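Local coordinates for encapsidation protein (PDB 7JQP), which probably serves as the P-loop ATPase of a phage DNA-packaging motor, driving the viral genome into the capsid as a ring of five subunits, at residues L75-D85 with I94-A102; L201-I210 with V215-F224. All blocks are in the same frame, centred on the assembly; numbering follows the deposited sequence.

Contact 1 of 2, residues L75-D85 with I94-A102; sequences LRVYFGNRFSD and IMRFSIDGA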
loop_
_atom_site.group_PDB
_atom_site.type_symbol
_atom_site.label_atom_id
_atom_site.label_comp_id
_atom_site.label_asym_id
_atom_site.label_seq_id
_atom_site.Cartn_x
_atom_site.Cartn_y
_atom_site.Cartn_z
ATOM N N LEU A 75 6.865 16.807 -30.619
ATOM C CA LEU A 75 6.949 16.290 -31.979
ATOM C C LEU A 75 6.843 17.425 -32.990
ATOM O O LEU A 75 7.591 17.466 -33.975
ATOM C CB LEU A 75 5.831 15.272 -32.186
ATOM C CG LEU A 75 5.984 13.961 -31.411
ATOM C CD1 LEU A 75 4.610 13.293 -31.294
ATOM C CD2 LEU A 75 6.965 12.998 -32.038
ATOM N N ARG A 76 5.931 18.368 -32.744
ATOM C CA ARG A 76 5.728 19.484 -33.661
ATOM C C ARG A 76 6.898 20.459 -33.619
ATOM O O ARG A 76 7.281 21.019 -34.652
ATOM C CB ARG A 76 4.419 20.200 -33.320
ATOM C CG ARG A 76 4.025 21.313 -34.284
ATOM C CD ARG A 76 2.636 21.872 -33.959
ATOM N NE ARG A 76 2.567 22.489 -32.634
ATOM C CZ ARG A 76 2.070 21.900 -31.546
ATOM N NH1 ARG A 76 1.585 20.667 -31.605
ATOM N NH2 ARG A 76 2.057 22.554 -30.395
ATOM N N VAL A 77 7.472 20.682 -32.435
ATOM C CA VAL A 77 8.607 21.594 -32.318
ATOM C C VAL A 77 9.855 20.992 -32.950
ATOM O O VAL A 77 10.542 21.648 -33.740
ATOM C CB VAL A 77 8.850 21.960 -30.844
ATOM C CG1 VAL A 77 10.184 22.671 -30.679
ATOM C CG2 VAL A 77 7.737 22.867 -30.338
ATOM N N TYR A 78 10.166 19.738 -32.623
ATOM C CA TYR A 78 11.419 19.160 -33.095
ATOM C C TYR A 78 11.356 18.700 -34.544
ATOM O O TYR A 78 12.375 18.767 -35.242
ATOM C CB TYR A 78 11.852 18.020 -32.182
ATOM C CG TYR A 78 12.649 18.545 -31.014
ATOM C CD1 TYR A 78 14.034 18.597 -31.078
ATOM C CD2 TYR A 78 12.025 19.066 -29.888
ATOM C CE1 TYR A 78 14.779 19.106 -30.037
ATOM C CE2 TYR A 78 12.766 19.572 -28.833
ATOM C CZ TYR A 78 14.145 19.592 -28.919
ATOM O OH TYR A 78 14.896 20.099 -27.884
ATOM N N PHE A 79 10.194 18.255 -35.030
ATOM C CA PHE A 79 10.062 17.865 -36.429
ATOM C C PHE A 79 9.414 18.949 -37.289
ATOM O O PHE A 79 9.377 18.802 -38.516
ATOM C CB PHE A 79 9.273 16.549 -36.569
ATOM C CG PHE A 79 9.967 15.360 -35.958
ATOM C CD1 PHE A 79 10.997 14.723 -36.630
ATOM C CD2 PHE A 79 9.576 14.866 -34.725
ATOM C CE1 PHE A 79 11.645 13.637 -36.072
ATOM C CE2 PHE A 79 10.214 13.774 -34.165
ATOM C CZ PHE A 79 11.248 13.157 -34.841
ATOM N N GLY A 80 8.908 20.020 -36.680
ATOM C CA GLY A 80 8.381 21.145 -37.442
ATOM C C GLY A 80 7.401 20.738 -38.527
ATOM O O GLY A 80 6.458 19.977 -38.284
ATOM N N ASN A 81 7.612 21.260 -39.743
ATOM C CA ASN A 81 6.667 20.997 -40.823
ATOM C C ASN A 81 6.485 19.505 -41.080
ATOM O O ASN A 81 5.404 19.080 -41.501
ATOM C CB ASN A 81 7.075 21.676 -42.139
ATOM C CG ASN A 81 6.547 23.093 -42.258
ATOM O OD1 ASN A 81 5.523 23.432 -41.668
ATOM N ND2 ASN A 81 7.187 23.900 -43.097
ATOM N N ARG A 82 7.527 18.698 -40.870
ATOM C CA ARG A 82 7.400 17.273 -41.154
ATOM C C ARG A 82 6.316 16.612 -40.309
ATOM O O ARG A 82 5.836 15.532 -40.675
ATOM C CB ARG A 82 8.728 16.549 -40.923
ATOM C CG ARG A 82 9.920 17.173 -41.617
ATOM C CD ARG A 82 11.209 16.703 -40.961
ATOM N NE ARG A 82 11.264 15.245 -40.862
ATOM C CZ ARG A 82 12.187 14.575 -40.180
ATOM N NH1 ARG A 82 13.137 15.227 -39.525
ATOM N NH2 ARG A 82 12.157 13.249 -40.149
ATOM N N PHE A 83 5.930 17.220 -39.187
ATOM C CA PHE A 83 4.930 16.636 -38.302
ATOM C C PHE A 83 3.547 17.074 -38.774
ATOM O O PHE A 83 3.306 18.263 -38.997
ATOM C CB PHE A 83 5.196 17.073 -36.857
ATOM C CG PHE A 83 4.219 16.519 -35.855
ATOM C CD1 PHE A 83 4.284 15.183 -35.497
ATOM C CD2 PHE A 83 3.266 17.322 -35.253
ATOM C CE1 PHE A 83 3.407 14.650 -34.577
ATOM C CE2 PHE A 83 2.383 16.791 -34.328
ATOM C CZ PHE A 83 2.457 15.454 -33.989
ATOM N N SER A 84 2.645 16.107 -38.910
ATOM C CA SER A 84 1.299 16.329 -39.427
ATOM C C SER A 84 0.461 15.103 -39.095
ATOM O O SER A 84 0.981 14.076 -38.666
ATOM C CB SER A 84 1.297 16.630 -40.931
ATOM O OG SER A 84 1.944 17.857 -41.219
ATOM N N ASP A 85 -0.845 15.221 -39.304
ATOM C CA ASP A 85 -1.768 14.096 -39.141
ATOM C C ASP A 85 -1.738 13.544 -37.714
ATOM O O ASP A 85 -1.761 12.328 -37.495
ATOM C CB ASP A 85 -1.448 12.980 -40.143
ATOM C CG ASP A 85 -2.596 11.989 -40.297
ATOM O OD1 ASP A 85 -3.543 12.043 -39.484
ATOM O OD2 ASP A 85 -2.554 11.171 -41.241
ATOM N N ILE A 94 -2.572 5.638 -26.927
ATOM C CA ILE A 94 -1.754 5.449 -28.123
ATOM C C ILE A 94 -1.823 6.722 -28.957
ATOM O O ILE A 94 -2.913 7.164 -29.341
ATOM C CB ILE A 94 -2.219 4.230 -28.940
ATOM C CG1 ILE A 94 -2.131 2.956 -28.092
ATOM C CG2 ILE A 94 -1.448 4.151 -30.250
ATOM C CD1 ILE A 94 -2.569 1.692 -28.811
HETATM N N MSE A 95 -0.662 7.310 -29.244
HETATM C CA MSE A 95 -0.567 8.446 -30.166
HETATM C C MSE A 95 -0.315 7.922 -31.584
HETATM O O MSE A 95 0.440 6.969 -31.762
HETATM C CB MSE A 95 0.563 9.397 -29.765
HETATM C CG MSE A 95 0.388 10.086 -28.423
HETATM SE SE MSE A 95 2.072 10.856 -27.764
HETATM C CE MSE A 95 2.184 12.487 -28.829
ATOM N N ARG A 96 -0.935 8.537 -32.590
ATOM C CA ARG A 96 -0.700 8.193 -33.990
ATOM C C ARG A 96 -0.470 9.483 -34.764
ATOM O O ARG A 96 -1.212 10.456 -34.583
ATOM C CB ARG A 96 -1.875 7.397 -34.572
ATOM C CG ARG A 96 -2.171 6.101 -33.807
ATOM C CD ARG A 96 -3.398 5.365 -34.334
ATOM N NE ARG A 96 -3.535 4.035 -33.738
ATOM C CZ ARG A 96 -4.070 3.793 -32.543
ATOM N NH1 ARG A 96 -4.521 4.790 -31.795
ATOM N NH2 ARG A 96 -4.148 2.548 -32.092
ATOM N N PHE A 97 0.564 9.499 -35.602
ATOM C CA PHE A 97 0.976 10.716 -36.294
ATOM C C PHE A 97 1.757 10.349 -37.551
ATOM O O PHE A 97 2.011 9.174 -37.832
ATOM C CB PHE A 97 1.808 11.618 -35.370
ATOM C CG PHE A 97 2.969 10.918 -34.719
ATOM C CD1 PHE A 97 2.791 10.245 -33.522
ATOM C CD2 PHE A 97 4.230 10.935 -35.291
ATOM C CE1 PHE A 97 3.842 9.599 -32.909
ATOM C CE2 PHE A 97 5.291 10.289 -34.678
ATOM C CZ PHE A 97 5.094 9.619 -33.486
ATOM N N SER A 98 2.140 11.380 -38.308
ATOM C CA SER A 98 2.861 11.241 -39.563
ATOM C C SER A 98 4.131 12.075 -39.536
ATOM O O SER A 98 4.090 13.262 -39.196
ATOM C CB SER A 98 1.985 11.689 -40.743
ATOM O OG SER A 98 2.727 11.758 -41.950
ATOM N N ILE A 99 5.251 11.453 -39.901
ATOM C CA ILE A 99 6.510 12.157 -40.118
ATOM C C ILE A 99 7.036 11.751 -41.489
ATOM O O ILE A 99 7.273 10.562 -41.738
ATOM C CB ILE A 99 7.558 11.860 -39.031
ATOM C CG1 ILE A 99 6.970 12.096 -37.640
ATOM C CG2 ILE A 99 8.778 12.747 -39.236
ATOM C CD1 ILE A 99 7.951 11.845 -36.509
ATOM N N ASP A 100 7.210 12.731 -42.377
ATOM C CA ASP A 100 7.726 12.510 -43.725
ATOM C C ASP A 100 6.830 11.586 -44.542
ATOM O O ASP A 100 7.294 10.946 -45.492
ATOM C CB ASP A 100 9.152 11.949 -43.688
ATOM C CG ASP A 100 10.187 13.003 -43.349
ATOM O OD1 ASP A 100 9.906 14.203 -43.562
ATOM O OD2 ASP A 100 11.283 12.632 -42.878
ATOM N N GLY A 101 5.547 11.509 -44.195
ATOM C CA GLY A 101 4.627 10.635 -44.883
ATOM C C GLY A 101 4.562 9.230 -44.329
ATOM O O GLY A 101 3.668 8.468 -44.719
ATOM N N ALA A 102 5.476 8.865 -43.436
ATOM C CA ALA A 102 5.475 7.552 -42.814
ATOM C C ALA A 102 4.502 7.519 -41.638
ATOM O O ALA A 102 4.122 8.552 -41.077
ATOM C CB ALA A 102 6.882 7.179 -42.346
#
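I99 and L75 each set a methyl group over the face of a phenylalanine, and these two contacts hold helix 72-79 against one face of the hairpin formed by strands 83-89 and 94-99. CD1 of I99 sits over the centre of the F79 ring, 3.8 Å from its centroid and 9° off the normal, the two side chains crossing at about a right angle. The second pair reverses the roles: the helix supplies the methyl and the strand the ring, with L75 CD1 4.2 Å from the centroid of F97. The same L75 CD1 meets M95 CE tip to tip at 3.6 Å, M95 being selenomethionine here. The CG of F97 stands between its backbone N and carbonyl carbon (chi1 52°), which brings one ring face against the L75 methyl; F97 CB lies 3.5 Å from F83 CE1. The F83 and F97 rings themselves meet obliquely, with planes 46° apart.

At the edge of this apolar layer R82 bends at chi3 and lays its guanidinium almost parallel to the carboxylate of D100, in the turn that follows strand 94-99. NH2 of R82 lies 2.9 Å from D100 OD2 and NE faces OD1; both hydrogen bonds are bent and weak, though the pair forms a salt bridge. F79 CD1 lies over one face of the same guanidinium. Between the strands, S84 and S98 form an antiparallel hydrogen-bonded pair, S84 N donating to S98 O and S98 N to S84 O.

Helix 32-46 packs on helix 72-79, with F45 against L75 and L41 and F46 against F79. Apolar carbon thus joins helix to hairpin, while the hydrogen bonds between the two segments are those of the S84-S98 pair and of the R82-D100 ion pair, at the exposed rim, where solvent probably weakens its hold.

Contact 2 of 2, residues L201-I210 with V215-F224; sequences LGYYLTHEDI and VKREDYCVQF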
loop_
_atom_site.group_PDB
_atom_site.type_symbol
_atom_site.label_atom_id
_atom_site.label_comp_id
_atom_site.label_asym_id
_atom_site.label_seq_id
_atom_site.Cartn_x
_atom_site.Cartn_y
_atom_site.Cartn_z
ATOM N N LEU A 201 31.347 12.703 -8.989
ATOM C CA LEU A 201 31.882 13.373 -10.166
ATOM C C LEU A 201 33.209 14.048 -9.855
ATOM O O LEU A 201 34.084 14.137 -10.726
ATOM C CB LEU A 201 30.881 14.404 -10.681
ATOM C CG LEU A 201 29.633 13.873 -11.382
ATOM C CD1 LEU A 201 28.736 15.034 -11.799
ATOM C CD2 LEU A 201 29.999 13.019 -12.583
ATOM N N GLY A 202 33.379 14.518 -8.623
ATOM C CA GLY A 202 34.528 15.309 -8.259
ATOM C C GLY A 202 34.337 16.795 -8.423
ATOM O O GLY A 202 35.328 17.536 -8.408
ATOM N N TYR A 203 33.099 17.252 -8.591
ATOM C CA TYR A 203 32.817 18.653 -8.843
ATOM C C TYR A 203 32.480 19.369 -7.542
ATOM O O TYR A 203 31.616 18.917 -6.783
ATOM C CB TYR A 203 31.660 18.821 -9.829
ATOM C CG TYR A 203 31.423 20.274 -10.150
ATOM C CD1 TYR A 203 32.358 20.983 -10.888
ATOM C CD2 TYR A 203 30.296 20.946 -9.697
ATOM C CE1 TYR A 203 32.178 22.310 -11.183
ATOM C CE2 TYR A 203 30.106 22.284 -9.990
ATOM C CZ TYR A 203 31.052 22.959 -10.734
ATOM O OH TYR A 203 30.879 24.290 -11.034
ATOM N N TYR A 204 33.162 20.484 -7.297
ATOM C CA TYR A 204 32.878 21.377 -6.179
ATOM C C TYR A 204 32.160 22.604 -6.726
ATOM O O TYR A 204 32.684 23.284 -7.614
ATOM C CB TYR A 204 34.176 21.765 -5.472
ATOM C CG TYR A 204 34.036 22.824 -4.406
ATOM C CD1 TYR A 204 33.564 22.509 -3.140
ATOM C CD2 TYR A 204 34.391 24.140 -4.665
ATOM C CE1 TYR A 204 33.443 23.478 -2.163
ATOM C CE2 TYR A 204 34.272 25.113 -3.698
ATOM C CZ TYR A 204 33.797 24.780 -2.449
ATOM O OH TYR A 204 33.683 25.754 -1.486
ATOM N N LEU A 205 30.959 22.871 -6.220
ATOM C CA LEU A 205 30.146 23.961 -6.748
ATOM C C LEU A 205 30.568 25.280 -6.115
ATOM O O LEU A 205 30.589 25.415 -4.889
ATOM C CB LEU A 205 28.663 23.687 -6.496
ATOM C CG LEU A 205 27.668 24.766 -6.918
ATOM C CD1 LEU A 205 27.717 24.974 -8.418
ATOM C CD2 LEU A 205 26.252 24.382 -6.495
ATOM N N THR A 206 30.903 26.252 -6.958
ATOM C CA THR A 206 31.350 27.564 -6.517
ATOM C C THR A 206 30.640 28.629 -7.341
ATOM O O THR A 206 30.301 28.412 -8.508
ATOM C CB THR A 206 32.878 27.710 -6.643
ATOM O OG1 THR A 206 33.263 29.056 -6.339
ATOM C CG2 THR A 206 33.346 27.351 -8.043
ATOM N N HIS A 207 30.398 29.781 -6.711
ATOM C CA HIS A 207 29.674 30.855 -7.384
ATOM C C HIS A 207 30.400 31.344 -8.631
ATOM O O HIS A 207 29.752 31.776 -9.592
ATOM C CB HIS A 207 29.445 32.015 -6.419
ATOM C CG HIS A 207 28.280 31.814 -5.502
ATOM N ND1 HIS A 207 26.979 31.774 -5.953
ATOM C CD2 HIS A 207 28.219 31.640 -4.160
ATOM C CE1 HIS A 207 26.165 31.585 -4.929
ATOM N NE2 HIS A 207 26.893 31.500 -3.830
ATOM N N GLU A 208 31.736 31.305 -8.631
ATOM C CA GLU A 208 32.482 31.772 -9.796
ATOM C C GLU A 208 32.180 30.900 -11.010
ATOM O O GLU A 208 32.082 31.396 -12.140
ATOM C CB GLU A 208 33.987 31.768 -9.504
ATOM C CG GLU A 208 34.468 32.643 -8.333
ATOM C CD GLU A 208 33.888 32.233 -6.986
ATOM O OE1 GLU A 208 33.356 31.107 -6.880
ATOM O OE2 GLU A 208 33.940 33.046 -6.040
ATOM N N ASP A 209 32.033 29.590 -10.792
ATOM C CA ASP A 209 31.693 28.686 -11.884
ATOM C C ASP A 209 30.317 29.003 -12.453
ATOM O O ASP A 209 30.112 28.945 -13.671
ATOM C CB ASP A 209 31.741 27.236 -11.398
ATOM C CG ASP A 209 33.146 26.669 -11.385
ATOM O OD1 ASP A 209 34.094 27.401 -11.741
ATOM O OD2 ASP A 209 33.301 25.484 -11.022
ATOM N N ILE A 210 29.359 29.336 -11.587
ATOM C CA ILE A 210 28.008 29.621 -12.060
ATOM C C ILE A 210 28.014 30.835 -12.979
ATOM O O ILE A 210 27.342 30.849 -14.017
ATOM C CB ILE A 210 27.053 29.817 -10.866
ATOM C CG1 ILE A 210 27.047 28.563 -9.987
ATOM C CG2 ILE A 210 25.648 30.142 -11.357
ATOM C CD1 ILE A 210 26.156 28.665 -8.767
ATOM N N VAL A 215 31.648 24.833 -17.607
ATOM C CA VAL A 215 32.799 24.265 -16.912
ATOM C C VAL A 215 33.153 22.954 -17.597
ATOM O O VAL A 215 32.283 22.100 -17.798
ATOM C CB VAL A 215 32.521 24.033 -15.415
ATOM C CG1 VAL A 215 33.682 23.285 -14.770
ATOM C CG2 VAL A 215 32.269 25.358 -14.707
ATOM N N LYS A 216 34.425 22.786 -17.941
ATOM C CA LYS A 216 34.902 21.593 -18.622
ATOM C C LYS A 216 35.853 20.825 -17.717
ATOM O O LYS A 216 36.686 21.419 -17.027
ATOM C CB LYS A 216 35.613 21.954 -19.929
ATOM C CG LYS A 216 36.133 20.755 -20.707
ATOM N N ARG A 217 35.709 19.502 -17.714
ATOM C CA ARG A 217 36.551 18.622 -16.922
ATOM C C ARG A 217 37.015 17.465 -17.799
ATOM O O ARG A 217 36.582 17.309 -18.944
ATOM C CB ARG A 217 35.811 18.102 -15.685
ATOM C CG ARG A 217 35.376 19.200 -14.720
ATOM C CD ARG A 217 36.573 19.971 -14.180
ATOM N NE ARG A 217 36.189 21.007 -13.225
ATOM C CZ ARG A 217 36.097 20.816 -11.911
ATOM N NH1 ARG A 217 36.355 19.626 -11.380
ATOM N NH2 ARG A 217 35.742 21.822 -11.124
ATOM N N GLU A 218 37.912 16.647 -17.246
ATOM C CA GLU A 218 38.507 15.571 -18.031
ATOM C C GLU A 218 37.443 14.606 -18.541
ATOM O O GLU A 218 37.464 14.212 -19.712
ATOM C CB GLU A 218 39.556 14.832 -17.203
ATOM C CG GLU A 218 40.408 13.865 -18.011
ATOM C CD GLU A 218 41.183 12.899 -17.137
ATOM O OE1 GLU A 218 41.331 13.174 -15.927
ATOM O OE2 GLU A 218 41.644 11.862 -17.659
ATOM N N ASP A 219 36.510 14.209 -17.675
ATOM C CA ASP A 219 35.532 13.190 -18.017
ATOM C C ASP A 219 34.116 13.723 -18.190
ATOM O O ASP A 219 33.235 12.959 -18.601
ATOM C CB ASP A 219 35.512 12.092 -16.939
ATOM C CG ASP A 219 36.901 11.695 -16.481
ATOM O OD1 ASP A 219 37.735 11.336 -17.338
ATOM O OD2 ASP A 219 37.161 11.748 -15.260
ATOM N N TYR A 220 33.865 14.998 -17.897
ATOM C CA TYR A 220 32.502 15.502 -17.977
ATOM C C TYR A 220 32.506 17.013 -18.143
ATOM O O TYR A 220 33.515 17.686 -17.917
ATOM C CB TYR A 220 31.686 15.110 -16.734
ATOM C CG TYR A 220 32.202 15.709 -15.441
ATOM C CD1 TYR A 220 31.791 16.968 -15.021
ATOM C CD2 TYR A 220 33.093 15.012 -14.638
ATOM C CE1 TYR A 220 32.260 17.518 -13.844
ATOM C CE2 TYR A 220 33.566 15.552 -13.459
ATOM C CZ TYR A 220 33.146 16.803 -13.066
ATOM O OH TYR A 220 33.621 17.338 -11.893
ATOM N N CYS A 221 31.342 17.530 -18.534
ATOM C CA CYS A 221 31.117 18.949 -18.765
ATOM C C CYS A 221 29.930 19.394 -17.925
ATOM O O CYS A 221 28.917 18.694 -17.856
ATOM C CB CYS A 221 30.855 19.221 -20.248
ATOM S SG CYS A 221 30.825 20.960 -20.701
ATOM N N VAL A 222 30.055 20.554 -17.287
ATOM C CA VAL A 222 29.009 21.096 -16.430
ATOM C C VAL A 222 28.509 22.395 -17.043
ATOM O O VAL A 222 29.308 23.275 -17.386
ATOM C CB VAL A 222 29.508 21.330 -14.992
ATOM C CG1 VAL A 222 28.400 21.938 -14.137
ATOM C CG2 VAL A 222 30.005 20.024 -14.383
ATOM N N GLN A 223 27.191 22.510 -17.179
ATOM C CA GLN A 223 26.549 23.715 -17.678
ATOM C C GLN A 223 25.461 24.143 -16.702
ATOM O O GLN A 223 24.764 23.301 -16.126
ATOM C CB GLN A 223 25.947 23.511 -19.075
ATOM C CG GLN A 223 25.490 24.827 -19.688
ATOM C CD GLN A 223 24.429 24.645 -20.748
ATOM O OE1 GLN A 223 23.773 23.609 -20.806
ATOM N NE2 GLN A 223 24.158 25.705 -21.499
ATOM N N PHE A 224 25.316 25.452 -16.523
ATOM C CA PHE A 224 24.324 26.035 -15.630
ATOM C C PHE A 224 23.273 26.749 -16.470
ATOM O O PHE A 224 23.617 27.545 -17.351
ATOM C CB PHE A 224 24.985 27.017 -14.665
ATOM C CG PHE A 224 26.073 26.407 -13.830
ATOM C CD1 PHE A 224 25.775 25.668 -12.696
ATOM C CD2 PHE A 224 27.401 26.567 -14.188
ATOM C CE1 PHE A 224 26.785 25.110 -11.932
ATOM C CE2 PHE A 224 28.412 26.010 -13.430
ATOM C CZ PHE A 224 28.105 25.280 -12.302
#
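Helix 196-201 ends in a Schellman motif with G202 as its C-prime residue, and the chain beyond it runs across the hairpin of strands 214-216 and 221-225. L201 O lies 3.1 Å from Y220 CE2 and accepts a weak hydrogen bond from Y220 OH. This hydroxyl also approaches Y203 CB to 3.2 Å, at the edge of the Y203 ring. R217 CB and L201 CD2 cover opposite faces of the Y220 ring.

The Y203 side chain, its CG anti to the backbone N (chi1 -177°), extends over the hairpin, with V222 CG2 over one ring face. Its CD1 lies over the R217 guanidinium, 3.5 Å from NH2, with the two planes 52° apart. The hairpin forms one end of the large mixed sheet of the P-loop NTPase (ASCE) fold, strand 221-225 running beside strand 21-26. Y203 OH donates to the anti lone pair of D209 OD2 at 2.7 Å, tying the crossing chain to helix 207-212, and the same hydroxyl lies in the plane of the F224 ring, 3.2 Å from CZ. I210 CA covers a face of that ring, while L205 CD1 approaches F224 CE1 to 3.6 Å.

Contacts 1 and 2 lie at opposite ends of the large mixed sheet, their centres about 37 Å apart and their nearest atoms about 12 Å apart. Contact 1 is peripheral and only partly buried, whereas contact 2 is buried and closer to the middle of the chain. Each involves an end hairpin, but contact 1 includes the pairing between its strands, while contact 2 packs a separate chain segment over its hairpin. Methyl-on-ring packing bordered by a salt bridge marks the first; buried tyrosines, bonded through their hydroxyls and bordered by D209 and R217, mark the second. No other subunit touches contact 1, whereas in segment 215-224, D219 pairs with R240 and E218 with K244 of a neighbouring subunit, in salt bridges.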